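Neural-cadherin (PDB 3UBH) mediates calcium-dependent, homophilic cell-cell adhesion as a cadherin, represented here by four consecutive extracellular cadherin repeats of the fruit-fly protein. Local coordinates at residues P322-P327 with F394-K399. Sequence-based numbering, arbitrary orientation.
Sequences PKFELP and FIVTAK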
loop_
_atom_site.group_PDB
_atom_site.type_symbol
_atom_site.label_atom_id
_atom_site.label_comp_id
_atom_site.label_asym_id
_atom_site.label_seq_id
_atom_site.Cartn_x
_atom_site.Cartn_y
_atom_site.Cartn_z
ATOM N N PRO A 322 18.367 -24.158 8.066
ATOM C CA PRO A 322 18.410 -25.440 7.340
ATOM C C PRO A 322 18.931 -26.556 8.250
ATOM O O PRO A 322 19.912 -26.332 8.960
ATOM C CB PRO A 322 19.409 -25.169 6.211
ATOM C CG PRO A 322 19.377 -23.688 6.010
ATOM C CD PRO A 322 19.143 -23.105 7.375
ATOM N N LYS A 323 18.266 -27.716 8.266
ATOM C CA LYS A 323 18.763 -28.882 9.030
ATOM C C LYS A 323 19.150 -30.025 8.108
ATOM O O LYS A 323 18.342 -30.451 7.277
ATOM C CB LYS A 323 17.737 -29.421 10.034
ATOM C CG LYS A 323 16.945 -28.396 10.859
ATOM C CD LYS A 323 16.510 -29.040 12.195
ATOM C CE LYS A 323 15.014 -28.887 12.492
ATOM N NZ LYS A 323 14.599 -27.500 12.865
ATOM N N PHE A 324 20.374 -30.522 8.267
ATOM C CA PHE A 324 20.838 -31.686 7.523
ATOM C C PHE A 324 20.112 -32.930 8.017
ATOM O O PHE A 324 19.862 -33.061 9.211
ATOM C CB PHE A 324 22.357 -31.849 7.661
ATOM C CG PHE A 324 23.150 -30.842 6.859
ATOM C CD1 PHE A 324 23.619 -29.673 7.448
ATOM C CD2 PHE A 324 23.419 -31.058 5.508
ATOM C CE1 PHE A 324 24.329 -28.729 6.701
ATOM C CE2 PHE A 324 24.138 -30.124 4.756
ATOM C CZ PHE A 324 24.596 -28.962 5.357
ATOM N N GLU A 325 19.769 -33.829 7.096
ATOM C CA GLU A 325 19.044 -35.059 7.427
ATOM C C GLU A 325 19.828 -35.968 8.378
ATOM O O GLU A 325 19.234 -36.700 9.176
ATOM C CB GLU A 325 18.698 -35.841 6.159
ATOM C CG GLU A 325 17.835 -35.091 5.135
ATOM C CD GLU A 325 17.548 -35.922 3.873
ATOM O OE1 GLU A 325 18.463 -36.649 3.403
ATOM O OE2 GLU A 325 16.402 -35.841 3.347
ATOM N N LEU A 326 21.156 -35.929 8.287
ATOM C CA LEU A 326 22.015 -36.685 9.193
ATOM C C LEU A 326 22.820 -35.711 10.069
ATOM O O LEU A 326 22.997 -34.547 9.694
ATOM C CB LEU A 326 22.932 -37.619 8.396
ATOM C CG LEU A 326 22.329 -38.546 7.323
ATOM C CD1 LEU A 326 23.379 -39.484 6.751
ATOM C CD2 LEU A 326 21.155 -39.355 7.846
ATOM N N PRO A 327 23.270 -36.159 11.260
ATOM C CA PRO A 327 24.145 -35.287 12.061
ATOM C C PRO A 327 25.572 -35.184 11.518
ATOM O O PRO A 327 26.280 -34.232 11.821
ATOM C CB PRO A 327 24.145 -35.958 13.439
ATOM C CG PRO A 327 23.847 -37.387 13.168
ATOM C CD PRO A 327 22.965 -37.425 11.953
ATOM N N PHE A 394 35.976 -32.195 7.300
ATOM C CA PHE A 394 35.548 -30.826 7.025
ATOM C C PHE A 394 34.050 -30.582 7.250
ATOM O O PHE A 394 33.286 -31.498 7.559
ATOM C CB PHE A 394 35.917 -30.445 5.595
ATOM C CG PHE A 394 35.219 -31.274 4.547
ATOM C CD1 PHE A 394 33.988 -30.864 4.015
ATOM C CD2 PHE A 394 35.779 -32.462 4.096
ATOM C CE1 PHE A 394 33.346 -31.617 3.048
ATOM C CE2 PHE A 394 35.141 -33.218 3.132
ATOM C CZ PHE A 394 33.923 -32.794 2.602
ATOM N N ILE A 395 33.638 -29.340 7.043
ATOM C CA ILE A 395 32.294 -28.922 7.368
ATOM C C ILE A 395 31.527 -28.508 6.114
ATOM O O ILE A 395 32.057 -27.771 5.273
ATOM C CB ILE A 395 32.334 -27.783 8.412
ATOM C CG1 ILE A 395 33.037 -28.287 9.672
ATOM C CG2 ILE A 395 30.928 -27.293 8.737
ATOM C CD1 ILE A 395 33.145 -27.285 10.785
ATOM N N VAL A 396 30.303 -29.017 5.983
ATOM C CA VAL A 396 29.339 -28.533 4.992
ATOM C C VAL A 396 28.403 -27.543 5.658
ATOM O O VAL A 396 27.884 -27.781 6.768
ATOM C CB VAL A 396 28.381 -29.618 4.472
ATOM C CG1 VAL A 396 28.261 -29.533 2.961
ATOM C CG2 VAL A 396 28.800 -30.976 4.923
ATOM N N THR A 397 28.152 -26.448 4.958
ATOM C CA THR A 397 27.172 -25.500 5.412
ATOM C C THR A 397 26.023 -25.595 4.442
ATOM O O THR A 397 26.257 -25.775 3.247
ATOM C CB THR A 397 27.751 -24.085 5.425
ATOM O OG1 THR A 397 28.950 -24.081 6.210
ATOM C CG2 THR A 397 26.749 -23.099 6.009
ATOM N N ALA A 398 24.796 -25.548 4.968
ATOM C CA ALA A 398 23.607 -25.230 4.168
ATOM C C ALA A 398 23.043 -23.889 4.648
ATOM O O ALA A 398 22.604 -23.747 5.801
ATOM C CB ALA A 398 22.570 -26.323 4.252
ATOM N N LYS A 399 23.077 -22.910 3.750
ATOM C CA LYS A 399 22.824 -21.510 4.075
ATOM C C LYS A 399 21.578 -21.086 3.315
ATOM O O LYS A 399 21.529 -21.238 2.086
ATOM C CB LYS A 399 24.025 -20.693 3.597
ATOM C CG LYS A 399 24.072 -19.226 3.965
ATOM C CD LYS A 399 24.902 -18.476 2.914
ATOM C CE LYS A 399 26.123 -17.777 3.520
ATOM N NZ LYS A 399 25.810 -16.513 4.255
#
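Phe324 points inward from an edge strand of a cadherin repeat and sets the far end of its ring against the strand 394-399. Its CZ lies 3.5 Å from CB of Ala398 and 3.9 Å from CB of Val396, so the ring end meets two small side chains that project from the same side of that strand. The backbone between them is met as well: atom C of Thr397 lies at the ring edge, near its plane, 3.8 Å from CZ of Phe324. With CG anti to its own carbonyl carbon (chi1 -74°), the phenyl group extends toward this strand, and phenylalanine is long and flat enough to reach the other sheet from the edge. Alanine suits its place because a lone methyl lets the ring come close to the main chain, while branched Val396 adds apolar surface beside it. Pro322 makes the second half of the contact, its compact ring offering apolar carbons to Ala398. Its CB packs 3.9 Å from the Ala398 methyl CB, which thus touches both proline and phenylalanine, and its CG lies near the Ala398 carbonyl oxygen.

Around the same phenyl ring, Val347 and Ala349 of strand 343-350 and Tyr362 of strand 360-364 add further contacts. Backbone hydrogen bonds between Lys323 and Met350 and between Glu325 and Lys348 hold the short strand 323-324 at the edge of one sheet, while 394-399 lies within the other; the contact therefore joins the two sheets of the Greek-key beta sandwich. Pro322 also rests on Asp351, which binds a calcium ion at the junction with the preceding repeat. An alanine in place of Phe324 would probably open a gap between the sheets and leave Val396 and Ala398 without the ring end that packs on them. Across these two segments, cohesion rests on apolar packing, with the hydrogen bonding left to each sheet, at the calcium-bound end of the repeat.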